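Local coordinates for elongin-C (Saccharomyces cerevisiae, PDB 5ZB2), which serves as the linker of a cullin-3 ubiquitin ligase that polyubiquitylates an RNA polymerase II subunit for proteolysis, and takes part in global genomic repair, at residues B[55-60]-B[88-93]. Residues are numbered along the deposited sequence; the frame is centred on the assembly and turned at random.
Sequences SHILEK and TEMSLE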
ATOM      1  N   SER B  55     -31.485  25.265  11.619  1.00110.45           N
ATOM      2  CA  SER B  55     -32.600  25.733  10.804  1.00107.91           C
ATOM      3  C   SER B  55     -32.308  25.576   9.317  1.00101.66           C
ATOM      4  O   SER B  55     -33.203  25.228   8.538  1.00 96.87           O
ATOM      5  CB  SER B  55     -32.903  27.193  11.142  1.00109.84           C
ATOM      6  OG  SER B  55     -33.210  27.338  12.519  1.00112.48           O
ATOM      7  N   HIS B  56     -31.065  25.830   8.903  1.00101.06           N
ATOM      8  CA  HIS B  56     -30.722  25.729   7.489  1.00 98.29           C
ATOM      9  C   HIS B  56     -30.808  24.293   6.988  1.00 94.38           C
ATOM     10  O   HIS B  56     -31.051  24.067   5.797  1.00 89.22           O
ATOM     11  CB  HIS B  56     -29.321  26.293   7.250  1.00 99.56           C
ATOM     12  CG  HIS B  56     -28.243  25.584   8.007  1.00107.20           C
ATOM     13  ND1 HIS B  56     -27.457  24.603   7.441  1.00109.86           N
ATOM     14  CD2 HIS B  56     -27.818  25.712   9.286  1.00122.94           C
ATOM     15  CE1 HIS B  56     -26.595  24.159   8.338  1.00112.13           C
ATOM     16  NE2 HIS B  56     -26.794  24.815   9.466  1.00120.41           N
ATOM     17  N   ILE B  57     -30.620  23.311   7.873  1.00 94.54           N
ATOM     18  CA  ILE B  57     -30.686  21.913   7.457  1.00 90.08           C
ATOM     19  C   ILE B  57     -32.129  21.511   7.174  1.00 84.63           C
ATOM     20  O   ILE B  57     -32.441  20.978   6.103  1.00 80.02           O
ATOM     21  CB  ILE B  57     -30.045  21.006   8.525  1.00 90.26           C
ATOM     22  CG1 ILE B  57     -28.566  21.359   8.718  1.00 96.38           C
ATOM     23  CG2 ILE B  57     -30.202  19.533   8.157  1.00 79.54           C
ATOM     24  CD1 ILE B  57     -27.696  21.174   7.479  1.00 87.90           C
ATOM     25  N   LEU B  58     -33.029  21.758   8.129  1.00 87.37           N
ATOM     26  CA  LEU B  58     -34.425  21.369   7.948  1.00 85.34           C
ATOM     27  C   LEU B  58     -35.040  22.067   6.743  1.00 80.94           C
ATOM     28  O   LEU B  58     -35.788  21.450   5.974  1.00 75.29           O
ATOM     29  CB  LEU B  58     -35.229  21.679   9.208  1.00 93.40           C
ATOM     30  CG  LEU B  58     -35.102  20.660  10.339  1.00 99.67           C
ATOM     31  CD1 LEU B  58     -33.745  20.754  11.013  1.00101.50           C
ATOM     32  CD2 LEU B  58     -36.219  20.844  11.353  1.00118.10           C
ATOM     33  N   GLU B  59     -34.740  23.354   6.560  1.00 86.43           N
ATOM     34  CA  GLU B  59     -35.242  24.066   5.391  1.00 86.47           C
ATOM     35  C   GLU B  59     -34.850  23.358   4.102  1.00 79.15           C
ATOM     36  O   GLU B  59     -35.611  23.376   3.127  1.00 75.44           O
ATOM     37  CB  GLU B  59     -34.725  25.506   5.391  1.00 94.50           C
ATOM     38  CG  GLU B  59     -35.146  26.316   4.172  1.00111.38           C
ATOM     39  CD  GLU B  59     -35.008  27.812   4.386  1.00116.24           C
ATOM     40  OE1 GLU B  59     -36.026  28.464   4.705  1.00116.84           O
ATOM     41  OE2 GLU B  59     -33.883  28.336   4.243  1.00131.54           O
ATOM     42  N   LYS B  60     -33.679  22.716   4.079  1.00 77.94           N
ATOM     43  CA  LYS B  60     -33.259  21.991   2.887  1.00 75.59           C
ATOM     44  C   LYS B  60     -33.917  20.618   2.812  1.00 69.47           C
ATOM     45  O   LYS B  60     -34.233  20.139   1.717  1.00 67.83           O
ATOM     46  CB  LYS B  60     -31.735  21.854   2.858  1.00 78.35           C
ATOM     47  CG  LYS B  60     -31.146  21.747   1.456  1.00 77.79           C
ATOM     48  CD  LYS B  60     -31.329  23.042   0.673  1.00 81.46           C
ATOM     49  CE  LYS B  60     -30.741  22.951  -0.721  1.00 80.38           C
ATOM     50  NZ  LYS B  60     -30.913  24.228  -1.469  1.00 81.65           N
ATOM     51  N   THR B  88     -22.120  22.766  -0.424  1.00 64.81           N
ATOM     52  CA  THR B  88     -20.977  22.000   0.064  1.00 64.18           C
ATOM     53  C   THR B  88     -20.829  22.129   1.576  1.00 64.72           C
ATOM     54  O   THR B  88     -20.551  21.143   2.268  1.00 62.28           O
ATOM     55  CB  THR B  88     -19.700  22.464  -0.640  1.00 63.94           C
ATOM     56  OG1 THR B  88     -19.826  22.248  -2.051  1.00 62.08           O
ATOM     57  CG2 THR B  88     -18.478  21.712  -0.121  1.00 60.37           C
ATOM     58  N   GLU B  89     -21.016  23.337   2.106  1.00 66.80           N
ATOM     59  CA  GLU B  89     -20.795  23.610   3.523  1.00 67.23           C
ATOM     60  C   GLU B  89     -21.769  22.881   4.446  1.00 66.85           C
ATOM     61  O   GLU B  89     -21.629  22.995   5.668  1.00 65.72           O
ATOM     62  CB  GLU B  89     -20.886  25.115   3.783  1.00 75.41           C
ATOM     63  CG  GLU B  89     -22.213  25.734   3.368  1.00 82.83           C
ATOM     64  CD  GLU B  89     -22.092  26.602   2.130  1.00 86.03           C
ATOM     65  OE1 GLU B  89     -22.244  27.836   2.255  1.00 88.13           O
ATOM     66  OE2 GLU B  89     -21.842  26.053   1.036  1.00 77.71           O
ATOM     67  N   MET B  90     -22.750  22.148   3.915  1.00 67.84           N
ATOM     68  CA  MET B  90     -23.693  21.407   4.747  1.00 70.57           C
ATOM     69  C   MET B  90     -23.909  19.986   4.236  1.00 66.55           C
ATOM     70  O   MET B  90     -24.921  19.358   4.571  1.00 68.13           O
ATOM     71  CB  MET B  90     -25.033  22.144   4.823  1.00 83.63           C
ATOM     72  CG  MET B  90     -25.783  22.201   3.500  1.00 84.38           C
ATOM     73  SD  MET B  90     -27.371  23.053   3.615  1.00 97.93           S
ATOM     74  CE  MET B  90     -26.855  24.697   4.110  1.00 88.47           C
ATOM     75  N   SER B  91     -22.978  19.461   3.437  1.00 63.65           N
ATOM     76  CA  SER B  91     -23.170  18.139   2.849  1.00 62.56           C
ATOM     77  C   SER B  91     -23.123  17.043   3.909  1.00 60.09           C
ATOM     78  O   SER B  91     -23.933  16.110   3.879  1.00 56.96           O
ATOM     79  CB  SER B  91     -22.123  17.888   1.764  1.00 58.25           C
ATOM     80  OG  SER B  91     -20.811  18.092   2.255  1.00 57.58           O
ATOM     81  N   LEU B  92     -22.190  17.137   4.859  1.00 60.07           N
ATOM     82  CA  LEU B  92     -22.086  16.110   5.891  1.00 60.23           C
ATOM     83  C   LEU B  92     -23.316  16.113   6.791  1.00 61.26           C
ATOM     84  O   LEU B  92     -23.987  15.086   6.950  1.00 58.79           O
ATOM     85  CB  LEU B  92     -20.814  16.313   6.719  1.00 59.59           C
ATOM     86  CG  LEU B  92     -19.495  15.854   6.091  1.00 62.15           C
ATOM     87  CD1 LEU B  92     -18.330  16.175   7.017  1.00 61.31           C
ATOM     88  CD2 LEU B  92     -19.512  14.366   5.768  1.00 63.37           C
ATOM     89  N   GLU B  93     -23.631  17.263   7.391  1.00 64.67           N
ATOM     90  CA  GLU B  93     -24.763  17.326   8.310  1.00 67.79           C
ATOM     91  C   GLU B  93     -26.063  16.957   7.605  1.00 65.44           C
ATOM     92  O   GLU B  93     -26.928  16.294   8.191  1.00 65.77           O
ATOM     93  CB  GLU B  93     -24.862  18.719   8.930  1.00 77.90           C
ATOM     94  CG  GLU B  93     -25.892  18.820  10.047  1.00 85.42           C
ATOM     95  CD  GLU B  93     -25.843  20.150  10.774  1.00101.72           C
ATOM     96  OE1 GLU B  93     -24.977  20.986  10.437  1.00107.90           O
ATOM     97  OE2 GLU B  93     -26.672  20.361  11.686  1.00103.66           O
TER
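The carbonyl oxygen T88 O is gripped twice, by S91 OG at 3.1 Å and S91 N at 3.2 Å, closing the turn that carries M90, which touches H56 and I57. The N-cap and first-turn residues of one helix can together pack on the start of another, as M90 and E93 do here. A chi1 of 67° tucks M90 CG between the two backbone arms, from where the thioether reaches H56 on helix 55-71. M90 SD meets the H56 ring at its edge, 5.3 Å from the centroid. M90 CE comes within 3.4 Å of H56 ND1, which this contact buries without a hydrogen-bonding partner, whereas H56 NE2 weakly bonds D54. Alongside, the I57 and M90 side chains run in opposite senses, I57 CD1 packing 3.9 Å from M90 CB. E93 extends across I57, bringing E93 CD to 3.6 Å from I57 CG1. Its carboxylate plane stands 87° from the H56 ring plane. An alanine at E93 would probably open a gap beside I57 CG1 and leave H56 with one neighbouring acid, D54, instead of two. With I57 also packing on L94 and A97, and L92 touching L42 of a RAD7 chain, the arrangement joins two helices of the SKP1-family BTB/POZ fold.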